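Local coordinates for protein porin (Rhodobacter capsulatus, PDB 2POR) that forms, as a homotrimer, outer-membrane channels that let small hydrophilic solutes of up to about 0.6 kDa diffuse passively across the membrane, at residues L94-G99 and D290-L295; T261-G266 and I281-L286; F29-T34 and A43-H48. All coordinates share one frame; numbering follows the deposited sequence.

Contact 1: residues L94-G99 and D290-L295; sequences LDDRGG and DMVADL. With CA (calcium ion), chain C; C8E ((hydroxyethyloxy)tri(ethyloxy)octane), chain F.
The guanidinium group of Arg97 takes hold of the backbone of Asp290 with two nitrogens that converge on one oxygen. Arg97 NE donates to Asp290 O at 2.7 Å and Arg97 NH2 to the same Asp290 O at 2.9 Å, and the acceptor lies close to the guanidinium plane. Neither bond is straight, at 147° and 134° on the hydrogens, as expected when two N-H groups share one acceptor. A bend at chi2 (-65°) folds the arginine chain so that it reaches this carbonyl. The Asp290 carboxylate is a looser partner, with OD1 4.2 Å from Arg97 NH2, beyond a salt bridge.

Beside the arginine, Val292 CG1 lies against one face of the Arg97 guanidinium, toward its rim, 3.5 Å from Arg97 NH2, while CG2 of the same valine meets Leu94 CD2 at 4.0 Å. Leu94 runs alongside Val292 and Asp294 but points the other way, with its CD1 against Ala293 CA and its CG 3.5 Å from Asp294 OD2. That carboxylate is held by the Thr92 hydroxyl and the Tyr91 backbone N.

Metal bonds fix the other side of the loop. Asp95 chelates a calcium ion through OD1 and OD2, together with two waters and Asp93, Asn100 and Asp101, and a type I turn runs from Asp95 to Gly98.

The loop that follows helix 78-83 is therefore pinned by the Asp290 carbonyl, in the loop leading into strand 292-300, and by an apolar patch on the strand itself, while calcium gathers its carboxylates, whose mutual repulsion the ion would be expected to offset.

Contact 2: residues T261-G266 and I281-L286; sequences TYYGLG and IADNDL. With C8E ((hydroxyethyloxy)tri(ethyloxy)octane), chain E.
Tyr263 and Asp283 form the close-packed middle of the contact, a hydrogen-bonded antiparallel pair whose side chains run abreast from the same face. The tyrosine ring leans across its neighbour: Asp283 O sits over one ring face, and the phenol OH of Tyr263 comes within 3.4 Å of Asp283 CB. With CG between the backbone N and the carbonyl carbon (chi1 66°), Tyr263 brings its ring over the adjoining strand. Ring and carboxylate planes stand 54° apart, and Tyr263 OH stays 3.8 Å from Asp283 OD2.

On the face of Tyr262 and Asn284 the chains come closer still. Their CA atoms are 3.8 Å apart and Tyr262 CB touches Asn284 CB at 3.6 Å, after which the two side chains diverge. Gly264 opposite Ala282 keeps the next pair on this face nearly as close, with a CA-H...O contact from Gly264 to Ile281 O.

The loose part lies at Leu265 and Ile281: backbone hydrogen bonds join them in both directions, but their side chains touch lightly, Leu265 CB to Ile281 CG2 at 4.2 Å, and the rest of each diverges. The solvent side is at Asp285, which curls back onto Thr261. Asp285 N donates to Thr261 O, and Thr261 N returns a nearly straight bond (175°) to Asp285 OD1 at 3.0 Å, arriving from above the carboxylate plane. A water accepts from Thr261 OG1 and donates to Asp285 OD2. Where the strand ends, Asn284 OD1 accepts from Leu286 N, closing an Asx turn, and also bonds Ser289 OG; detergent lies along Leu286 and near the Tyr262 hydroxyl.

Running antiparallel, strands 258-272 and 275-284 make a beta hairpin, the repeating element of the 16-stranded porin barrel.

Contact 3: residues F29-T34 and A43-H48; sequences FTMSGT and ASFKAH
Phe29 and Phe45 cross on one face of the sheet with their ring planes 52° apart and centroids 5.3 Å from each other, an oblique pairing. Contact is made by the CD2 side of Phe29, which meets Phe45 CE1 at 3.7 Å. The two rings leave their strands differently: CG of Phe29 is anti to its carbonyl carbon (chi1 -62°), whereas CG of Phe45 lies between N and the carbonyl carbon (chi1 63°), and this swings the second ring toward the first. Farther along the Phe29 ring, CE2 approaches Ala47 CA at 3.8 Å and the methyl of that alanine a little less closely.

Met31 lies on the same face. Its terminal methyl CE lies 3.6 Å from Ala43 CB, with Phe45 CE2 more distant from that methyl at 4.3 Å.

Strands 19-34 and 40-46 form a beta hairpin of the porin barrel, and these apolar groups lie at the trimer interface. Phe29 packs on Val27 of a second subunit and on Phe29 of the third, while Met31 meets Phe301 and Phe45 meets Ser25 of the second.

Beneath the side chains, Phe29 N bonds to Phe45 O and Met31 N to Ala43 O; the return bond from Phe45 N to Phe29 O is weak, at 3.4 Å. On the face carrying Thr30 and Ser44 the side chains barely meet, Ser44 CB coming no nearer to Thr30 OG1 than 4.5 Å. Ser44 CB lies instead against the backbone of the facing strand, 3.2 Å from Phe29 O.

How the contacts relate
All three contacts involve the same closed antiparallel barrel. Contact 3 comes first along the chain, joining strands 19-34 and 40-46; contact 2 follows, nested within the long loop of chain closed by contact 1. Contacts 1 and 2 have centres about 7 Å apart and touch: strands 275-284 and 292-300 are neighbours, Val292 N bonds to Ala282 O, and Arg97 O accepts from Asn284 ND2. Together they tie a calcium-binding loop to two adjacent strands of the barrel wall. Contact 3 stands apart, its centre about 31 Å from that of contact 1 and 35 Å from that of contact 2, in a part of the wall used for trimer assembly.

Contact 1: residues L94-G99 and D290-L295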
# COMPACT_ATOMS: atom_id res chain seq x y z
N LEU A 94 -12.31 16.89 -13.86
CA LEU A 94 -13.71 16.52 -14.14
C LEU A 94 -13.85 15.77 -15.44
O LEU A 94 -14.26 16.33 -16.45
CB LEU A 94 -14.60 17.75 -14.21
CG LEU A 94 -14.88 18.50 -12.96
CD1 LEU A 94 -15.52 19.86 -13.30
CD2 LEU A 94 -15.74 17.65 -12.06
N ASP A 95 -13.53 14.49 -15.44
CA ASP A 95 -13.62 13.68 -16.64
C ASP A 95 -14.94 12.92 -16.78
O ASP A 95 -15.15 12.14 -17.69
CB ASP A 95 -12.55 12.66 -16.63
CG ASP A 95 -11.18 13.21 -16.93
OD1 ASP A 95 -11.03 14.18 -17.65
OD2 ASP A 95 -10.21 12.65 -16.44
N ASP A 96 -15.84 13.18 -15.86
CA ASP A 96 -17.10 12.48 -15.73
C ASP A 96 -17.97 12.53 -16.99
O ASP A 96 -18.72 11.59 -17.22
CB ASP A 96 -17.85 13.10 -14.54
CG ASP A 96 -17.07 13.14 -13.24
OD1 ASP A 96 -16.22 14.03 -13.02
OD2 ASP A 96 -17.33 12.24 -12.45
N ARG A 97 -17.92 13.58 -17.83
CA ARG A 97 -18.74 13.69 -19.04
C ARG A 97 -17.94 13.49 -20.30
O ARG A 97 -18.41 13.78 -21.41
CB ARG A 97 -19.42 15.07 -19.03
CG ARG A 97 -20.45 15.30 -17.93
CD ARG A 97 -21.66 14.36 -18.10
NE ARG A 97 -22.58 14.58 -17.00
CZ ARG A 97 -22.63 13.80 -15.90
NH1 ARG A 97 -21.85 12.74 -15.76
NH2 ARG A 97 -23.39 14.15 -14.83
N GLY A 98 -16.71 12.98 -20.19
CA GLY A 98 -15.84 12.79 -21.35
C GLY A 98 -14.37 13.13 -21.03
O GLY A 98 -13.43 12.42 -21.42
N GLY A 99 -14.24 14.30 -20.40
CA GLY A 99 -12.96 14.76 -19.90
C GLY A 99 -12.05 15.40 -20.91
O GLY A 99 -12.30 15.49 -22.11
N ASP A 290 -26.34 15.91 -17.16
CA ASP A 290 -26.39 17.17 -16.42
C ASP A 290 -24.91 17.54 -16.27
O ASP A 290 -24.04 16.65 -16.22
CB ASP A 290 -26.93 17.09 -15.00
CG ASP A 290 -27.92 15.97 -14.72
OD1 ASP A 290 -27.49 14.85 -14.39
OD2 ASP A 290 -29.12 16.27 -14.81
N MET A 291 -24.62 18.83 -16.18
CA MET A 291 -23.27 19.37 -16.04
C MET A 291 -22.68 19.02 -14.68
O MET A 291 -23.39 19.17 -13.66
CB MET A 291 -23.38 20.85 -16.18
CG MET A 291 -22.09 21.64 -16.19
SD MET A 291 -22.57 23.38 -16.05
CE MET A 291 -23.11 23.41 -14.36
N VAL A 292 -21.41 18.56 -14.71
CA VAL A 292 -20.64 18.35 -13.48
C VAL A 292 -19.82 19.64 -13.20
O VAL A 292 -19.58 20.46 -14.10
CB VAL A 292 -19.67 17.11 -13.59
CG1 VAL A 292 -20.56 15.90 -13.69
CG2 VAL A 292 -18.72 17.17 -14.76
N ALA A 293 -19.43 19.90 -11.97
CA ALA A 293 -18.70 21.10 -11.62
C ALA A 293 -17.91 20.83 -10.35
O ALA A 293 -18.23 19.87 -9.62
CB ALA A 293 -19.65 22.25 -11.32
N ASP A 294 -16.87 21.61 -10.01
CA ASP A 294 -16.24 21.46 -8.70
C ASP A 294 -15.57 22.76 -8.29
O ASP A 294 -15.42 23.65 -9.16
CB ASP A 294 -15.23 20.33 -8.73
CG ASP A 294 -13.96 20.49 -9.55
OD1 ASP A 294 -13.48 21.58 -9.82
OD2 ASP A 294 -13.41 19.46 -9.91
N LEU A 295 -15.16 22.86 -7.04
CA LEU A 295 -14.47 24.03 -6.55
C LEU A 295 -13.67 23.58 -5.36
O LEU A 295 -14.23 23.07 -4.38
CB LEU A 295 -15.46 25.10 -6.14
CG LEU A 295 -14.79 26.40 -5.57
CD1 LEU A 295 -13.94 27.08 -6.64
CD2 LEU A 295 -15.83 27.38 -5.13
CA CA C . -8.44 14.09 -17.18
C1 C8E F . -15.70 28.46 -14.19
C2 C8E F . -14.97 28.04 -12.89
C3 C8E F . -15.82 28.00 -11.61
C4 C8E F . -16.77 26.81 -11.43
C5 C8E F . -17.38 26.95 -10.04
C6 C8E F . -18.52 25.99 -9.76
C7 C8E F . -19.44 26.52 -8.65
C8 C8E F . -19.02 26.16 -7.21
O9 C8E F . -19.49 26.97 -6.10
C10 C8E F . -20.62 26.49 -5.32
C11 C8E F . -20.49 25.83 -3.94
O12 C8E F . -21.71 25.76 -3.17
C13 C8E F . -22.34 24.47 -3.08
C14 C8E F . -22.80 23.84 -1.75
O15 C8E F . -21.91 23.22 -0.79
C16 C8E F . -22.26 21.86 -0.50
C17 C8E F . -21.68 21.17 0.72
O18 C8E F . -22.04 19.82 1.00
C19 C8E F . -22.57 19.74 2.33
C20 C8E F . -24.08 19.58 2.50
O21 C8E F . -24.52 19.65 3.86
O HOH W 1 -6.27 15.06 -17.32
O HOH W 2 -7.20 12.25 -16.86

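Contact 2: residues T261-G266 and I281-L286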
# COMPACT_ATOMS: atom_id res chain seq x y z
N THR A 261 -20.22 15.49 -28.41
CA THR A 261 -19.38 16.65 -28.24
C THR A 261 -19.35 16.87 -26.72
O THR A 261 -20.40 16.91 -26.05
CB THR A 261 -19.98 17.88 -28.96
OG1 THR A 261 -19.93 17.58 -30.36
CG2 THR A 261 -19.26 19.20 -28.60
N TYR A 262 -18.15 16.98 -26.17
CA TYR A 262 -17.96 17.12 -24.73
C TYR A 262 -16.94 18.24 -24.54
O TYR A 262 -16.07 18.49 -25.40
CB TYR A 262 -17.48 15.77 -24.15
CG TYR A 262 -16.39 14.95 -24.85
CD1 TYR A 262 -16.54 14.35 -26.10
CD2 TYR A 262 -15.20 14.75 -24.16
CE1 TYR A 262 -15.54 13.55 -26.64
CE2 TYR A 262 -14.19 13.94 -24.70
CZ TYR A 262 -14.36 13.35 -25.92
OH TYR A 262 -13.36 12.53 -26.40
N TYR A 263 -17.09 18.98 -23.48
CA TYR A 263 -16.30 20.17 -23.30
C TYR A 263 -16.19 20.54 -21.82
O TYR A 263 -16.91 20.02 -20.97
CB TYR A 263 -16.95 21.29 -24.15
CG TYR A 263 -18.31 21.66 -23.62
CD1 TYR A 263 -18.35 22.58 -22.58
CD2 TYR A 263 -19.44 21.01 -24.08
CE1 TYR A 263 -19.52 22.88 -21.95
CE2 TYR A 263 -20.63 21.29 -23.45
CZ TYR A 263 -20.65 22.22 -22.39
OH TYR A 263 -21.81 22.46 -21.67
N GLY A 264 -15.34 21.49 -21.47
CA GLY A 264 -15.14 21.93 -20.10
C GLY A 264 -14.43 23.28 -20.13
O GLY A 264 -13.77 23.65 -21.11
N LEU A 265 -14.61 23.97 -19.03
CA LEU A 265 -14.16 25.34 -18.86
C LEU A 265 -13.78 25.45 -17.38
O LEU A 265 -14.57 25.11 -16.48
CB LEU A 265 -15.32 26.31 -19.17
CG LEU A 265 -15.19 27.51 -20.08
CD1 LEU A 265 -14.06 28.44 -19.63
CD2 LEU A 265 -14.95 27.00 -21.50
N GLY A 266 -12.56 25.92 -17.08
CA GLY A 266 -12.18 26.10 -15.69
C GLY A 266 -11.12 27.17 -15.48
O GLY A 266 -10.54 27.70 -16.44
N ILE A 281 -16.22 23.48 -14.87
CA ILE A 281 -17.53 23.05 -15.30
C ILE A 281 -17.25 22.11 -16.45
O ILE A 281 -16.31 22.33 -17.22
CB ILE A 281 -18.26 24.41 -15.62
CG1 ILE A 281 -19.48 24.33 -14.82
CG2 ILE A 281 -18.60 24.74 -17.06
CD1 ILE A 281 -19.23 24.91 -13.44
N ALA A 282 -17.99 21.00 -16.61
CA ALA A 282 -17.78 20.12 -17.76
C ALA A 282 -19.12 19.46 -18.12
O ALA A 282 -20.01 19.24 -17.27
CB ALA A 282 -16.79 19.00 -17.46
N ASP A 283 -19.28 19.14 -19.41
CA ASP A 283 -20.49 18.50 -19.90
C ASP A 283 -20.33 17.88 -21.26
O ASP A 283 -19.25 17.91 -21.88
CB ASP A 283 -21.59 19.53 -19.96
CG ASP A 283 -22.99 18.96 -19.81
OD1 ASP A 283 -23.22 17.74 -19.67
OD2 ASP A 283 -23.87 19.81 -19.83
N ASN A 284 -21.39 17.23 -21.73
CA ASN A 284 -21.38 16.79 -23.10
C ASN A 284 -22.82 16.99 -23.54
O ASN A 284 -23.70 17.32 -22.75
CB ASN A 284 -20.98 15.31 -23.25
CG ASN A 284 -21.86 14.34 -22.50
OD1 ASN A 284 -23.09 14.41 -22.52
ND2 ASN A 284 -21.27 13.42 -21.77
N ASP A 285 -23.05 16.81 -24.82
CA ASP A 285 -24.38 16.97 -25.38
C ASP A 285 -25.26 15.71 -25.42
O ASP A 285 -26.25 15.65 -26.15
CB ASP A 285 -24.24 17.53 -26.81
CG ASP A 285 -23.58 16.63 -27.85
OD1 ASP A 285 -23.09 15.52 -27.54
OD2 ASP A 285 -23.54 17.06 -29.00
N LEU A 286 -24.94 14.63 -24.73
CA LEU A 286 -25.82 13.48 -24.78
C LEU A 286 -27.11 13.87 -24.04
O LEU A 286 -27.12 14.85 -23.27
CB LEU A 286 -25.16 12.30 -24.12
CG LEU A 286 -24.04 11.78 -24.96
CD1 LEU A 286 -23.42 10.70 -24.16
CD2 LEU A 286 -24.49 11.31 -26.33
C1 C8E E . -10.44 5.49 -29.99
C2 C8E E . -10.77 4.91 -28.64
C3 C8E E . -11.63 5.93 -27.96
C4 C8E E . -11.85 5.35 -26.60
C5 C8E E . -12.05 6.42 -25.53
C6 C8E E . -13.17 7.41 -25.82
C7 C8E E . -13.57 8.23 -24.58
C8 C8E E . -14.67 9.14 -25.06
O9 C8E E . -15.53 9.82 -24.17
C10 C8E E . -16.90 9.63 -24.50
C11 C8E E . -17.77 10.60 -23.79
O12 C8E E . -19.10 10.25 -23.46
C13 C8E E . -19.22 9.69 -22.15
C14 C8E E . -19.85 8.29 -22.04
O15 C8E E . -21.15 8.06 -22.63
C16 C8E E . -22.17 7.60 -21.72
C17 C8E E . -23.33 8.56 -21.37
O18 C8E E . -24.64 8.17 -20.86
C19 C8E E . -25.57 7.78 -21.91
C20 C8E E . -26.88 8.58 -22.08
O21 C8E E . -26.68 9.93 -21.66
O HOH W 3 -22.00 15.87 -31.28

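Contact 3: residues F29-T34 and A43-H48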
# COMPACT_ATOMS: atom_id res chain seq x y z
N PHE A 29 7.27 8.34 -5.11
CA PHE A 29 8.64 7.91 -4.87
C PHE A 29 9.37 8.09 -6.18
O PHE A 29 8.93 7.49 -7.17
CB PHE A 29 8.73 6.44 -4.52
CG PHE A 29 7.98 6.11 -3.25
CD1 PHE A 29 8.48 6.48 -2.03
CD2 PHE A 29 6.77 5.43 -3.31
CE1 PHE A 29 7.77 6.20 -0.88
CE2 PHE A 29 6.06 5.14 -2.17
CZ PHE A 29 6.55 5.53 -0.94
N THR A 30 10.45 8.89 -6.28
CA THR A 30 11.23 9.00 -7.52
C THR A 30 12.61 8.46 -7.24
O THR A 30 13.26 8.90 -6.29
CB THR A 30 11.35 10.41 -7.95
OG1 THR A 30 10.04 10.90 -8.15
CG2 THR A 30 12.11 10.52 -9.22
N MET A 31 13.05 7.46 -7.98
CA MET A 31 14.31 6.81 -7.70
C MET A 31 15.22 7.04 -8.87
O MET A 31 14.75 7.03 -10.01
CB MET A 31 14.10 5.32 -7.50
CG MET A 31 13.17 5.11 -6.31
SD MET A 31 13.11 3.40 -5.78
CE MET A 31 12.03 2.78 -7.01
N SER A 32 16.51 7.31 -8.64
CA SER A 32 17.42 7.60 -9.76
C SER A 32 18.86 7.19 -9.48
O SER A 32 19.22 6.97 -8.30
CB SER A 32 17.38 9.10 -10.10
OG SER A 32 17.50 9.86 -8.91
N GLY A 33 19.57 6.98 -10.59
CA GLY A 33 20.96 6.56 -10.55
C GLY A 33 21.63 6.80 -11.90
O GLY A 33 20.97 7.15 -12.89
N THR A 34 22.96 6.60 -11.96
CA THR A 34 23.78 6.85 -13.14
C THR A 34 24.84 5.77 -13.14
O THR A 34 25.40 5.48 -12.08
CB THR A 34 24.50 8.21 -13.07
OG1 THR A 34 23.51 9.18 -12.83
CG2 THR A 34 25.16 8.62 -14.36
N ALA A 43 13.19 4.75 -11.57
CA ALA A 43 11.90 4.09 -11.40
C ALA A 43 11.02 5.04 -10.60
O ALA A 43 11.51 5.87 -9.82
CB ALA A 43 12.10 2.78 -10.64
N SER A 44 9.69 5.05 -10.77
CA SER A 44 8.85 5.80 -9.86
C SER A 44 7.46 5.14 -9.81
O SER A 44 7.08 4.46 -10.76
CB SER A 44 8.67 7.24 -10.32
OG SER A 44 8.24 7.34 -11.64
N PHE A 45 6.76 5.37 -8.71
CA PHE A 45 5.39 4.94 -8.54
C PHE A 45 4.85 5.67 -7.33
O PHE A 45 5.64 6.21 -6.54
CB PHE A 45 5.34 3.41 -8.32
CG PHE A 45 6.02 2.82 -7.11
CD1 PHE A 45 5.35 2.71 -5.90
CD2 PHE A 45 7.34 2.38 -7.20
CE1 PHE A 45 6.01 2.16 -4.79
CE2 PHE A 45 7.98 1.84 -6.09
CZ PHE A 45 7.33 1.73 -4.88
N LYS A 46 3.52 5.74 -7.16
CA LYS A 46 2.92 6.42 -6.04
C LYS A 46 2.61 5.44 -4.96
O LYS A 46 2.51 4.24 -5.21
CB LYS A 46 1.66 7.15 -6.43
CG LYS A 46 1.99 8.12 -7.55
CD LYS A 46 0.90 9.11 -7.82
CE LYS A 46 1.30 10.00 -8.98
NZ LYS A 46 1.33 9.25 -10.22
N ALA A 47 2.41 5.91 -3.74
CA ALA A 47 2.30 5.03 -2.62
C ALA A 47 1.05 4.13 -2.78
O ALA A 47 1.08 2.95 -2.41
CB ALA A 47 2.14 5.83 -1.34
N HIS A 48 -0.06 4.65 -3.30
CA HIS A 48 -1.28 3.83 -3.45
C HIS A 48 -1.13 2.78 -4.54
O HIS A 48 -1.98 1.90 -4.63
CB HIS A 48 -2.49 4.75 -3.75
CG HIS A 48 -2.49 5.42 -5.10
ND1 HIS A 48 -1.82 6.50 -5.51
CD2 HIS A 48 -3.21 4.98 -6.18
CE1 HIS A 48 -2.09 6.72 -6.76
NE2 HIS A 48 -2.94 5.80 -7.16